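Local coordinates for leucine aminopeptidase 2, chloroplastic (Streptomyces sp. BC16019, PDB 5LHJ), which acts as a metalloaminopeptidase of the M17 family in bottromycin maturation and probably removes unsubstituted N-terminal amino acids from peptides, at residues Thr335-Thr340 against Ala429-Cys434; Arg421-Ser426 against Thr441-Leu446; Cys41-Gly46 against Val77-Leu82; Ala51-Arg56 against Val66-Ala71. One frame throughout, in Å; residues are numbered along the deposited sequence. Where two conformers were deposited one is given.

Contact 1 of 4, residues Thr335-Thr340 against Ala429-Cys434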
loop_
_atom_site.group_PDB
_atom_site.type_symbol
_atom_site.label_atom_id
_atom_site.label_comp_id
_atom_site.label_asym_id
_atom_site.label_seq_id
_atom_site.Cartn_x
_atom_site.Cartn_y
_atom_site.Cartn_z
ATOM N N THR A 335 11.204 -10.481 -35.165
ATOM C CA THR A 335 9.978 -10.419 -34.363
ATOM C C THR A 335 10.046 -9.256 -33.385
ATOM O O THR A 335 11.116 -8.711 -33.125
ATOM C CB THR A 335 9.686 -11.730 -33.597
ATOM O OG1 THR A 335 10.663 -11.957 -32.566
ATOM C CG2 THR A 335 9.661 -12.902 -34.533
ATOM N N THR A 336 8.891 -8.886 -32.841
ATOM C CA THR A 336 8.771 -7.672 -32.046
ATOM C C THR A 336 8.250 -7.945 -30.640
ATOM O O THR A 336 7.400 -8.811 -30.430
ATOM C CB THR A 336 7.872 -6.628 -32.724
ATOM O OG1 THR A 336 6.570 -7.187 -32.950
ATOM C CG2 THR A 336 8.478 -6.181 -34.032
ATOM N N THR A 337 8.754 -7.167 -29.690
ATOM C CA THR A 337 8.293 -7.217 -28.304
ATOM C C THR A 337 7.888 -5.839 -27.835
ATOM O O THR A 337 8.640 -4.877 -27.997
ATOM C CB THR A 337 9.399 -7.739 -27.372
ATOM O OG1 THR A 337 9.765 -9.070 -27.758
ATOM C CG2 THR A 337 8.974 -7.735 -25.913
ATOM N N GLU A 338 6.708 -5.769 -27.224
ATOM C CA GLU A 338 6.207 -4.572 -26.578
ATOM C C GLU A 338 6.638 -4.557 -25.116
ATOM O O GLU A 338 6.404 -5.533 -24.394
ATOM C CB GLU A 338 4.686 -4.528 -26.647
ATOM C CG GLU A 338 4.093 -3.255 -26.067
ATOM C CD GLU A 338 2.575 -3.260 -25.977
ATOM O OE1 GLU A 338 1.931 -4.335 -26.061
ATOM O OE2 GLU A 338 2.021 -2.160 -25.786
ATOM N N ILE A 339 7.258 -3.456 -24.690
ATOM C CA ILE A 339 7.703 -3.276 -23.309
ATOM C C ILE A 339 6.529 -2.790 -22.476
ATOM O O ILE A 339 6.180 -1.601 -22.484
ATOM C CB ILE A 339 8.901 -2.292 -23.188
ATOM C CG1 ILE A 339 10.058 -2.711 -24.110
ATOM C CG2 ILE A 339 9.368 -2.185 -21.724
ATOM C CD1 ILE A 339 10.605 -4.106 -23.881
ATOM N N THR A 340 5.889 -3.709 -21.766
ATOM C CA THR A 340 4.781 -3.338 -20.891
ATOM C C THR A 340 5.207 -3.103 -19.435
ATOM O O THR A 340 4.428 -2.552 -18.655
ATOM C CB THR A 340 3.673 -4.393 -20.959
ATOM O OG1 THR A 340 4.222 -5.671 -20.652
ATOM C CG2 THR A 340 3.061 -4.436 -22.381
ATOM N N ALA A 429 2.532 -5.480 -30.700
ATOM C CA ALA A 429 3.682 -6.256 -31.177
ATOM C C ALA A 429 3.381 -7.761 -31.224
ATOM O O ALA A 429 2.243 -8.195 -30.983
ATOM C CB ALA A 429 4.885 -5.959 -30.304
ATOM N N ASP A 430 4.400 -8.564 -31.547
ATOM C CA ASP A 430 4.231 -10.019 -31.553
ATOM C C ASP A 430 4.016 -10.605 -30.154
ATOM O O ASP A 430 3.340 -11.621 -30.009
ATOM C CB ASP A 430 5.418 -10.721 -32.228
ATOM C CG ASP A 430 5.577 -10.357 -33.684
ATOM O OD1 ASP A 430 4.569 -10.015 -34.367
ATOM O OD2 ASP A 430 6.730 -10.421 -34.159
ATOM N N ARG A 431 4.591 -9.959 -29.136
ATOM C CA ARG A 431 4.458 -10.405 -27.761
ATOM C C ARG A 431 4.686 -9.246 -26.810
ATOM O O ARG A 431 5.219 -8.196 -27.212
ATOM C CB ARG A 431 5.495 -11.484 -27.455
ATOM C CG ARG A 431 6.920 -10.983 -27.628
ATOM C CD ARG A 431 7.928 -12.085 -27.461
ATOM N NE ARG A 431 8.089 -12.968 -28.607
ATOM C CZ ARG A 431 8.683 -12.667 -29.762
ATOM N NH1 ARG A 431 9.132 -11.445 -30.026
ATOM N NH2 ARG A 431 8.820 -13.615 -30.674
ATOM N N VAL A 432 4.313 -9.464 -25.555
ATOM C CA VAL A 432 4.658 -8.549 -24.453
ATOM C C VAL A 432 5.760 -9.144 -23.583
ATOM O O VAL A 432 5.938 -10.362 -23.556
ATOM C CB VAL A 432 3.457 -8.223 -23.536
ATOM C CG1 VAL A 432 2.361 -7.533 -24.321
ATOM C CG2 VAL A 432 2.919 -9.468 -22.802
ATOM N N ASN A 433 6.467 -8.282 -22.852
ATOM C CA ASN A 433 7.400 -8.749 -21.816
ATOM C C ASN A 433 6.790 -8.865 -20.433
ATOM O O ASN A 433 7.494 -9.276 -19.507
ATOM C CB ASN A 433 8.689 -7.911 -21.777
ATOM C CG ASN A 433 8.518 -6.567 -21.089
ATOM O OD1 ASN A 433 7.445 -5.969 -21.095
ATOM N ND2 ASN A 433 9.600 -6.090 -20.483
ATOM N N CYS A 434 5.506 -8.517 -20.276
ATOM C CA CYS A 434 4.820 -8.628 -18.986
ATOM C C CYS A 434 3.316 -8.648 -19.187
ATOM O O CYS A 434 2.760 -7.738 -19.825
ATOM C CB CYS A 434 5.187 -7.450 -18.092
ATOM S SG CYS A 434 4.472 -7.508 -16.426
#
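Arg-431 meets Thr-335 end-on: NH1 and NH2 both donate to Thr-335 OG1, at 3.0 and 3.1 Å, and the hydroxyl lies in the guanidinium plane. A bend at chi3 (78°) carries the group alongside the neighbouring strand, where NH1 also bonds weakly to Thr-337 OG1. NE is held by a salt bridge to Asp-450; Thr-335 OG1 also bonds to Asp-333, and Thr-337 OG1 to His-331. A leucine here would probably cost Asp-450 one arginine partner, Arg-421 remaining, and deprive Thr-335 OG1 of two donors.

Asn-433 serves the other end. With CG between the backbone N and carbonyl carbon (chi1 77°), its amide turns back across the gap and OD1 accepts Thr-340 N at 2.8 Å. ND2 binds His-341 O, which fixes the flip. Thr-340 answers with OG1, donating in plane to a lone pair of Cys-434 O at 2.7 Å.

Between them, Glu-338 N donates to Arg-431 O at 2.8 Å and Glu-338 O accepts Asn-433 N: a short, weakly bonded parallel strand pair in the catalytic domain, with the Asn-433 side chain about 6 Å from that of Glu-345, a manganese ligand of this enzyme, though no metal is bound here.

Contact 2 of 4, residues Arg421-Ser426 against Thr441-Leu446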
loop_
_atom_site.group_PDB
_atom_site.type_symbol
_atom_site.label_atom_id
_atom_site.label_comp_id
_atom_site.label_asym_id
_atom_site.label_seq_id
_atom_site.Cartn_x
_atom_site.Cartn_y
_atom_site.Cartn_z
ATOM N N ARG A 421 0.707 -19.316 -23.091
ATOM C CA ARG A 421 1.122 -18.515 -24.248
ATOM C C ARG A 421 0.122 -17.411 -24.563
ATOM O O ARG A 421 0.506 -16.374 -25.101
ATOM C CB ARG A 421 1.376 -19.377 -25.493
ATOM C CG ARG A 421 2.604 -20.245 -25.349
ATOM C CD ARG A 421 3.061 -20.874 -26.659
ATOM N NE ARG A 421 4.498 -21.130 -26.593
ATOM C CZ ARG A 421 5.458 -20.209 -26.742
ATOM N NH1 ARG A 421 5.162 -18.931 -27.006
ATOM N NH2 ARG A 421 6.730 -20.574 -26.625
ATOM N N ARG A 422 -1.146 -17.592 -24.198
ATOM C CA ARG A 422 -2.119 -16.531 -24.409
ATOM C C ARG A 422 -1.764 -15.260 -23.626
ATOM O O ARG A 422 -2.155 -14.162 -24.023
ATOM C CB ARG A 422 -3.521 -16.983 -24.038
ATOM C CG ARG A 422 -3.751 -17.111 -22.563
ATOM C CD ARG A 422 -5.041 -17.873 -22.291
ATOM N NE ARG A 422 -5.559 -17.453 -21.006
ATOM C CZ ARG A 422 -5.091 -17.828 -19.821
ATOM N NH1 ARG A 422 -4.078 -18.691 -19.680
ATOM N NH2 ARG A 422 -5.659 -17.329 -18.749
ATOM N N ASN A 423 -1.037 -15.421 -22.521
ATOM C CA ASN A 423 -0.554 -14.281 -21.739
ATOM C C ASN A 423 0.673 -13.564 -22.286
ATOM O O ASN A 423 1.114 -12.580 -21.700
ATOM C CB ASN A 423 -0.364 -14.688 -20.282
ATOM C CG ASN A 423 -1.694 -14.872 -19.577
ATOM O OD1 ASN A 423 -2.658 -14.140 -19.862
ATOM N ND2 ASN A 423 -1.770 -15.844 -18.681
ATOM N N LEU A 424 1.217 -14.051 -23.390
ATOM C CA LEU A 424 2.234 -13.331 -24.140
ATOM C C LEU A 424 1.641 -12.355 -25.193
ATOM O O LEU A 424 2.372 -11.568 -25.768
ATOM C CB LEU A 424 3.168 -14.325 -24.824
ATOM C CG LEU A 424 4.003 -15.244 -23.917
ATOM C CD1 LEU A 424 4.867 -16.157 -24.761
ATOM C CD2 LEU A 424 4.852 -14.426 -22.967
ATOM N N ARG A 425 0.330 -12.393 -25.428
ATOM C CA ARG A 425 -0.289 -11.615 -26.517
ATOM C C ARG A 425 -0.179 -10.114 -26.283
ATOM O O ARG A 425 -0.320 -9.653 -25.151
ATOM C CB ARG A 425 -1.768 -11.996 -26.692
ATOM C CG ARG A 425 -1.959 -13.392 -27.234
ATOM C CD ARG A 425 -3.423 -13.813 -27.151
ATOM N NE ARG A 425 -3.597 -15.200 -27.586
ATOM C CZ ARG A 425 -4.705 -15.927 -27.424
ATOM N NH1 ARG A 425 -5.791 -15.412 -26.840
ATOM N NH2 ARG A 425 -4.722 -17.190 -27.849
ATOM N N SER A 426 0.084 -9.378 -27.360
ATOM C CA SER A 426 0.167 -7.918 -27.370
ATOM C C SER A 426 -0.846 -7.341 -28.362
ATOM O O SER A 426 -1.105 -7.932 -29.404
ATOM C CB SER A 426 1.566 -7.496 -27.812
ATOM O OG SER A 426 1.697 -6.100 -28.038
ATOM N N THR A 441 6.695 -16.700 -14.178
ATOM C CA THR A 441 7.848 -17.598 -14.302
ATOM C C THR A 441 7.705 -18.511 -15.535
ATOM O O THR A 441 8.644 -18.656 -16.328
ATOM C CB THR A 441 8.067 -18.439 -13.019
ATOM O OG1 THR A 441 8.261 -17.569 -11.890
ATOM C CG2 THR A 441 9.297 -19.328 -13.173
ATOM N N ILE A 442 6.507 -19.063 -15.719
ATOM C CA ILE A 442 6.215 -19.891 -16.893
ATOM C C ILE A 442 6.157 -19.030 -18.166
ATOM O O ILE A 442 6.724 -19.400 -19.212
ATOM C CB ILE A 442 4.945 -20.752 -16.670
ATOM C CG1 ILE A 442 5.211 -21.708 -15.475
ATOM C CG2 ILE A 442 4.585 -21.492 -17.959
ATOM C CD1 ILE A 442 4.180 -22.766 -15.201
ATOM N N GLN A 443 5.524 -17.863 -18.078
ATOM C CA GLN A 443 5.439 -16.964 -19.231
ATOM C C GLN A 443 6.826 -16.527 -19.710
ATOM O O GLN A 443 7.062 -16.458 -20.913
ATOM C CB GLN A 443 4.588 -15.736 -18.917
ATOM C CG GLN A 443 3.126 -16.072 -18.685
ATOM C CD GLN A 443 2.397 -15.008 -17.889
ATOM O OE1 GLN A 443 2.743 -13.822 -17.944
ATOM N NE2 GLN A 443 1.361 -15.414 -17.159
ATOM N N ALA A 444 7.747 -16.270 -18.771
ATOM C CA ALA A 444 9.114 -15.862 -19.155
ATOM C C ALA A 444 9.840 -16.970 -19.920
ATOM O O ALA A 444 10.567 -16.701 -20.889
ATOM C CB ALA A 444 9.926 -15.438 -17.940
ATOM N N ALA A 445 9.644 -18.213 -19.486
ATOM C CA ALA A 445 10.249 -19.366 -20.137
ATOM C C ALA A 445 9.699 -19.526 -21.556
ATOM O O ALA A 445 10.455 -19.756 -22.503
ATOM C CB ALA A 445 10.008 -20.627 -19.305
ATOM N N LEU A 446 8.375 -19.390 -21.699
ATOM C CA LEU A 446 7.723 -19.426 -23.026
ATOM C C LEU A 446 8.204 -18.291 -23.949
ATOM O O LEU A 446 8.414 -18.492 -25.147
ATOM C CB LEU A 446 6.198 -19.371 -22.869
ATOM C CG LEU A 446 5.575 -20.588 -22.163
ATOM C CD1 LEU A 446 4.148 -20.296 -21.721
ATOM C CD2 LEU A 446 5.621 -21.821 -23.057
HETATM O O HOH W 1 3.865 -12.375 -20.102
#
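Arg-421 lays its guanidinium over Leu-446, whose CB stands 3.9 Å above the plane and over its centre. The arginine chain is extended from CG to NE (chi2 -167°), which lets it lie along the leucine. The two side chains meet at a slant, the leucine's CD1 under Arg-421 CG and its CD2 3.8 Å from NE, so the arginine spends its length on apolar contact and keeps its polar rim for other work. NH2 reaches Leu-446 O at 3.1 Å, but the N-H is bent to 129° and the bond is weak. Firmer holds come from Asp-450, in a salt bridge to NH1, and Gln-449, bonded to NH2.

Leu-424 approaches the same leucine at about a right angle, its CD1 4.0 Å from Leu-446 CB. Its other methyl, CD2, rests against Gln-443 O, 3.6 Å away. Leu-446 is thus flanked by an arginine plane and a leucine branch.

Asn-423 and Gln-443 form a polar counterpart. Their amide planes are 51° apart, and Asn-423 CB lies against Gln-443 NE2 at 3.6 Å. The two amide nitrogens come close because both donate to Glu-420 OE1; the oxygens have separate partners, Arg-437 for Asn-423 and Ser-435 for Gln-443. A water ties the backbone in as well, donating to Asn-423 O and, at 2.8 Å, to Gln-443 OE1.

The contact sets the 3-10 turn at 422-424 against one flank of helix 440-449. Thr-441, Ile-442 and Ala-445 of that helix pack on Phe-390 of strand 386-390, and Thr-441 also touches helix 377-382.

Contact 3 of 4, residues Cys41-Gly46 against Val77-Leu82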
loop_
_atom_site.group_PDB
_atom_site.type_symbol
_atom_site.label_atom_id
_atom_site.label_comp_id
_atom_site.label_asym_id
_atom_site.label_seq_id
_atom_site.Cartn_x
_atom_site.Cartn_y
_atom_site.Cartn_z
ATOM N N CYS A 41 37.694 -35.369 12.638
ATOM C CA CYS A 41 37.363 -36.790 12.571
ATOM C C CYS A 41 35.863 -36.924 12.312
ATOM O O CYS A 41 35.067 -36.388 13.088
ATOM C CB CYS A 41 37.711 -37.428 13.922
ATOM S SG CYS A 41 37.339 -39.185 14.119
ATOM N N GLY A 42 35.486 -37.630 11.246
ATOM C CA GLY A 42 34.084 -37.893 10.925
ATOM C C GLY A 42 33.531 -39.037 11.755
ATOM O O GLY A 42 34.164 -40.081 11.854
ATOM N N ARG A 43 32.358 -38.836 12.350
ATOM C CA ARG A 43 31.735 -39.830 13.214
ATOM C C ARG A 43 30.283 -40.053 12.816
ATOM O O ARG A 43 29.486 -39.129 12.883
ATOM C CB ARG A 43 31.782 -39.355 14.669
ATOM C CG ARG A 43 33.179 -39.114 15.225
ATOM C CD ARG A 43 33.914 -40.431 15.337
ATOM N NE ARG A 43 35.211 -40.309 15.986
ATOM C CZ ARG A 43 35.989 -41.354 16.300
ATOM N NH1 ARG A 43 35.604 -42.613 16.038
ATOM N NH2 ARG A 43 37.158 -41.145 16.899
ATOM N N HIS A 44 29.948 -41.274 12.402
ATOM C CA HIS A 44 28.551 -41.663 12.221
ATOM C C HIS A 44 27.946 -42.004 13.568
ATOM O O HIS A 44 28.661 -42.254 14.535
ATOM C CB HIS A 44 28.410 -42.852 11.258
ATOM C CG HIS A 44 28.648 -42.498 9.821
ATOM N ND1 HIS A 44 27.798 -41.678 9.111
ATOM C CD2 HIS A 44 29.642 -42.840 8.966
ATOM C CE1 HIS A 44 28.254 -41.536 7.877
ATOM N NE2 HIS A 44 29.369 -42.238 7.762
ATOM N N THR A 45 26.618 -42.025 13.626
ATOM C CA THR A 45 25.924 -42.294 14.881
ATOM C C THR A 45 26.357 -43.682 15.346
ATOM O O THR A 45 26.503 -44.594 14.530
ATOM C CB THR A 45 24.394 -42.237 14.715
ATOM O OG1 THR A 45 23.991 -43.199 13.746
ATOM C CG2 THR A 45 23.923 -40.851 14.263
ATOM N N GLY A 46 26.636 -43.805 16.640
ATOM C CA GLY A 46 27.116 -45.056 17.230
ATOM C C GLY A 46 28.625 -45.222 17.319
ATOM O O GLY A 46 29.090 -46.130 18.009
ATOM N N VAL A 77 41.483 -31.877 18.336
ATOM C CA VAL A 77 40.675 -32.799 17.547
ATOM C C VAL A 77 39.250 -32.253 17.508
ATOM O O VAL A 77 38.724 -31.819 18.535
ATOM C CB VAL A 77 40.704 -34.228 18.136
ATOM C CG1 VAL A 77 39.598 -35.107 17.549
ATOM C CG2 VAL A 77 42.072 -34.864 17.911
ATOM N N LEU A 78 38.654 -32.240 16.311
ATOM C CA LEU A 78 37.229 -31.974 16.146
ATOM C C LEU A 78 36.528 -33.285 15.848
ATOM O O LEU A 78 36.848 -33.948 14.862
ATOM C CB LEU A 78 36.959 -31.010 14.997
ATOM C CG LEU A 78 37.686 -29.676 14.977
ATOM C CD1 LEU A 78 37.288 -28.921 13.719
ATOM C CD2 LEU A 78 37.404 -28.866 16.217
ATOM N N ASN A 79 35.591 -33.674 16.708
ATOM C CA ASN A 79 34.633 -34.703 16.346
ATOM C C ASN A 79 33.465 -34.067 15.602
ATOM O O ASN A 79 32.833 -33.125 16.105
ATOM C CB ASN A 79 34.177 -35.482 17.575
ATOM C CG ASN A 79 35.245 -36.455 18.065
ATOM O OD1 ASN A 79 35.803 -37.239 17.281
ATOM N ND2 ASN A 79 35.543 -36.402 19.350
ATOM N N VAL A 80 33.184 -34.595 14.410
ATOM C CA VAL A 80 32.239 -33.974 13.481
ATOM C C VAL A 80 31.178 -34.994 13.099
ATOM O O VAL A 80 31.498 -36.072 12.591
ATOM C CB VAL A 80 32.950 -33.456 12.220
ATOM C CG1 VAL A 80 31.971 -32.709 11.317
ATOM C CG2 VAL A 80 34.131 -32.578 12.610
ATOM N N GLY A 81 29.919 -34.654 13.346
ATOM C CA GLY A 81 28.820 -35.570 13.093
ATOM C C GLY A 81 28.533 -35.808 11.618
ATOM O O GLY A 81 28.528 -34.875 10.820
ATOM N N LEU A 82 28.302 -37.069 11.266
ATOM C CA LEU A 82 27.871 -37.466 9.921
ATOM C C LEU A 82 26.509 -38.177 9.925
ATOM O O LEU A 82 26.069 -38.683 8.887
ATOM C CB LEU A 82 28.927 -38.375 9.286
ATOM C CG LEU A 82 30.310 -37.746 9.041
ATOM C CD1 LEU A 82 31.323 -38.825 8.723
ATOM C CD2 LEU A 82 30.271 -36.721 7.917
HETATM O O HOH W 2 37.918 -38.956 18.020
#
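Cys-41, Gly-42 and Arg-43 run parallel to Asn-79, Val-80 and Gly-81, the strand axes 4.7 Å apart and turned by 33°, with Cys-41 bonded to Leu-78 O and Val-80 N and Arg-43 to Val-80 O and Leu-82 N. On the face carrying Arg-43 and Asn-79, a bend at chi2 (-67°) swings the arginine across the amide. NE makes a weak bond of 3.4 Å to Asn-79 OD1, the guanidinium and amide planes 59° apart. A water in the guanidinium plane seconds this link, accepting from Arg-43 NH2 and donating to Asn-79 OD1 at 2.8 Å.

These strands are neighbours inside the five-stranded mixed sheet of the N-terminal domain, which belongs to the macro clan; Val-80, on the other face, packs against helix 90-102.

Further along, Leu-82 lies over one face of the His-44 ring. Its CD1 makes a CH-pi contact 4.2 Å from the ring centroid, and its CB is 3.5 Å from ND1. ND1 itself bonds to Gly-83 O, which fixes the ring's turn. A serine in place of His-44 would probably uncover Leu-82 and leave Gly-83 O without this donor. The bare CA of Gly-42 admits Leu-82 CD1 to 3.7 Å.

Contact 4 of 4, residues Ala51-Arg56 against Val66-Ala71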
loop_
_atom_site.group_PDB
_atom_site.type_symbol
_atom_site.label_atom_id
_atom_site.label_comp_id
_atom_site.label_asym_id
_atom_site.label_seq_id
_atom_site.Cartn_x
_atom_site.Cartn_y
_atom_site.Cartn_z
ATOM N N ALA A 51 35.303 -39.686 26.585
ATOM C CA ALA A 51 34.397 -39.276 27.644
ATOM C C ALA A 51 34.077 -37.774 27.577
ATOM O O ALA A 51 32.919 -37.387 27.730
ATOM C CB ALA A 51 34.960 -39.650 29.014
ATOM N N PHE A 52 35.095 -36.943 27.345
ATOM C CA PHE A 52 34.878 -35.496 27.253
ATOM C C PHE A 52 33.840 -35.163 26.182
ATOM O O PHE A 52 32.914 -34.391 26.434
ATOM C CB PHE A 52 36.173 -34.742 26.981
ATOM C CG PHE A 52 35.972 -33.267 26.772
ATOM C CD1 PHE A 52 35.569 -32.453 27.824
ATOM C CD2 PHE A 52 36.131 -32.694 25.514
ATOM C CE1 PHE A 52 35.358 -31.095 27.629
ATOM C CE2 PHE A 52 35.930 -31.338 25.322
ATOM C CZ PHE A 52 35.548 -30.536 26.383
ATOM N N SER A 53 33.998 -35.762 25.001
ATOM C CA SER A 53 33.072 -35.564 23.887
ATOM C C SER A 53 31.634 -35.951 24.247
ATOM O O SER A 53 30.704 -35.188 23.974
ATOM C CB SER A 53 33.555 -36.355 22.664
ATOM O OG SER A 53 32.813 -36.015 21.517
ATOM N N ARG A 54 31.461 -37.102 24.897
ATOM C CA ARG A 54 30.142 -37.514 25.409
ATOM C C ARG A 54 29.577 -36.523 26.434
ATOM O O ARG A 54 28.404 -36.157 26.364
ATOM C CB ARG A 54 30.198 -38.915 26.041
ATOM C CG ARG A 54 30.382 -40.045 25.040
ATOM C CD ARG A 54 30.074 -41.408 25.658
ATOM N NE ARG A 54 30.945 -41.733 26.795
ATOM C CZ ARG A 54 32.199 -42.191 26.708
ATOM N NH1 ARG A 54 32.785 -42.391 25.526
ATOM N NH2 ARG A 54 32.880 -42.452 27.824
ATOM N N ARG A 55 30.425 -36.072 27.360
ATOM C CA ARG A 55 30.020 -35.113 28.402
ATOM C C ARG A 55 29.591 -33.756 27.842
ATOM O O ARG A 55 28.803 -33.057 28.477
ATOM C CB ARG A 55 31.146 -34.909 29.421
ATOM C CG ARG A 55 31.376 -36.115 30.317
ATOM C CD ARG A 55 32.767 -36.110 30.930
ATOM N NE ARG A 55 33.025 -37.342 31.675
ATOM C CZ ARG A 55 34.225 -37.791 32.045
ATOM N NH1 ARG A 55 35.343 -37.125 31.767
ATOM N NH2 ARG A 55 34.307 -38.936 32.720
ATOM N N ARG A 56 30.126 -33.394 26.671
ATOM C CA ARG A 56 29.722 -32.187 25.941
ATOM C C ARG A 56 28.463 -32.342 25.086
ATOM O O ARG A 56 27.969 -31.354 24.549
ATOM C CB ARG A 56 30.881 -31.676 25.060
ATOM C CG ARG A 56 32.113 -31.191 25.824
ATOM C CD ARG A 56 31.813 -30.046 26.785
ATOM N NE ARG A 56 31.324 -28.849 26.086
ATOM C CZ ARG A 56 30.426 -27.975 26.556
ATOM N NH1 ARG A 56 29.842 -28.134 27.742
ATOM N NH2 ARG A 56 30.096 -26.922 25.814
ATOM N N VAL A 66 32.308 -30.922 18.104
ATOM C CA VAL A 66 32.838 -30.764 19.467
ATOM C C VAL A 66 34.360 -30.874 19.436
ATOM O O VAL A 66 34.894 -31.902 19.022
ATOM C CB VAL A 66 32.250 -31.807 20.428
ATOM C CG1 VAL A 66 32.831 -31.630 21.826
ATOM C CG2 VAL A 66 30.731 -31.674 20.474
ATOM N N ALA A 67 35.033 -29.813 19.871
ATOM C CA ALA A 67 36.493 -29.748 19.893
ATOM C C ALA A 67 37.032 -30.273 21.204
ATOM O O ALA A 67 36.439 -30.045 22.264
ATOM C CB ALA A 67 36.970 -28.324 19.687
ATOM N N GLU A 68 38.174 -30.947 21.139
ATOM C CA GLU A 68 38.833 -31.450 22.347
ATOM C C GLU A 68 40.339 -31.494 22.150
ATOM O O GLU A 68 40.805 -31.440 21.017
ATOM C CB GLU A 68 38.332 -32.849 22.661
ATOM C CG GLU A 68 38.712 -33.892 21.624
ATOM C CD GLU A 68 38.044 -35.220 21.864
ATOM O OE1 GLU A 68 36.879 -35.236 22.324
ATOM O OE2 GLU A 68 38.693 -36.247 21.603
ATOM N N PRO A 69 41.099 -31.597 23.246
ATOM C CA PRO A 69 42.533 -31.816 23.089
ATOM C C PRO A 69 42.860 -33.137 22.394
ATOM O O PRO A 69 42.140 -34.123 22.562
ATOM C CB PRO A 69 43.062 -31.832 24.532
ATOM C CG PRO A 69 42.034 -31.145 25.349
ATOM C CD PRO A 69 40.718 -31.345 24.654
ATOM N N SER A 70 43.934 -33.134 21.607
ATOM C CA SER A 70 44.481 -34.356 21.028
ATOM C C SER A 70 44.970 -35.285 22.150
ATOM O O SER A 70 45.165 -34.839 23.271
ATOM C CB SER A 70 45.636 -34.014 20.093
ATOM O OG SER A 70 46.689 -33.391 20.806
ATOM N N ALA A 71 45.181 -36.561 21.837
ATOM C CA ALA A 71 45.593 -37.550 22.849
ATOM C C ALA A 71 46.872 -37.139 23.592
ATOM O O ALA A 71 46.938 -37.265 24.819
ATOM C CB ALA A 71 45.765 -38.922 22.216
HETATM O O HOH W 3 36.373 -37.010 24.202
HETATM O O HOH W 4 34.714 -34.189 20.775
#
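Phe-52 and Glu-68 supply the closest carbon packing here, their side chains running antiparallel alongside each other. The ring and carboxylate planes stand 57° apart, and it is the stem of the glutamate that touches: CB lies 3.6 Å from Phe-52 CD2. The next ring carbon, CE2, at the ring edge, faces the backbone, with Ala-67 O in the ring plane at 3.4 Å. Phe-52 CG is anti to the backbone N (chi1 175°), which sends the ring out from the helix towards the strand. One ring face is covered from within the helical segment by Arg-56 CG. The same arginine sets its CB 3.8 Å from Val-66 CG1, a second apolar patch, while its NH1 is held by Ala-103 O of the fourth subunit.

Polar linkage is carried by water. One water accepts from Ser-53 N, in the first turn of the helix, and donates to Glu-68 OE1 at 2.6 Å. A second accepts from Ser-53 OG at 2.7 Å and donates both to Val-66 O and to Glu-68 OE1. Glu-68 OE1 thus receives two water protons, and Ser-53 is tied to the strand through both its backbone and its hydroxyl. OE1 also lies against Ser-53 CB, at 3.5 Å.

Helix 51-55 and strand 66-69 run roughly antiparallel, at 148°, with axes 8.9 Å apart. The strand is one of the two outermost of its sheet within this chain and pairs antiparallel with strand 76-81, whose Asn-79 touches both Ser-53 and Glu-68. Beyond them, Phe-52 and Ala-67 also pack on the fourth subunit.

The four contacts fall into two clusters on opposite sides of the chain's centre. Contacts 1 and 2, in the catalytic domain, have centres 10 Å apart and are joined by Val-432 N to Leu-424 O (2.9 Å) and Glu-338 OE1 to Ser-426 OG (2.7 Å), both probable hydrogen bonds. Contacts 3 and 4, in the N-terminal domain, lie 11 Å apart between centres and share a sheet: Asn-79 N meets Val-66 O and Val-77 N meets Glu-68 O, and along the chain contact 4 sits within the loop that contact 3 closes. Centres of contacts 1 and 3 are about 57 Å apart. Of the four, contact 1 approaches the manganese ligands, whereas contacts 2, 3 and 4 lie away from them.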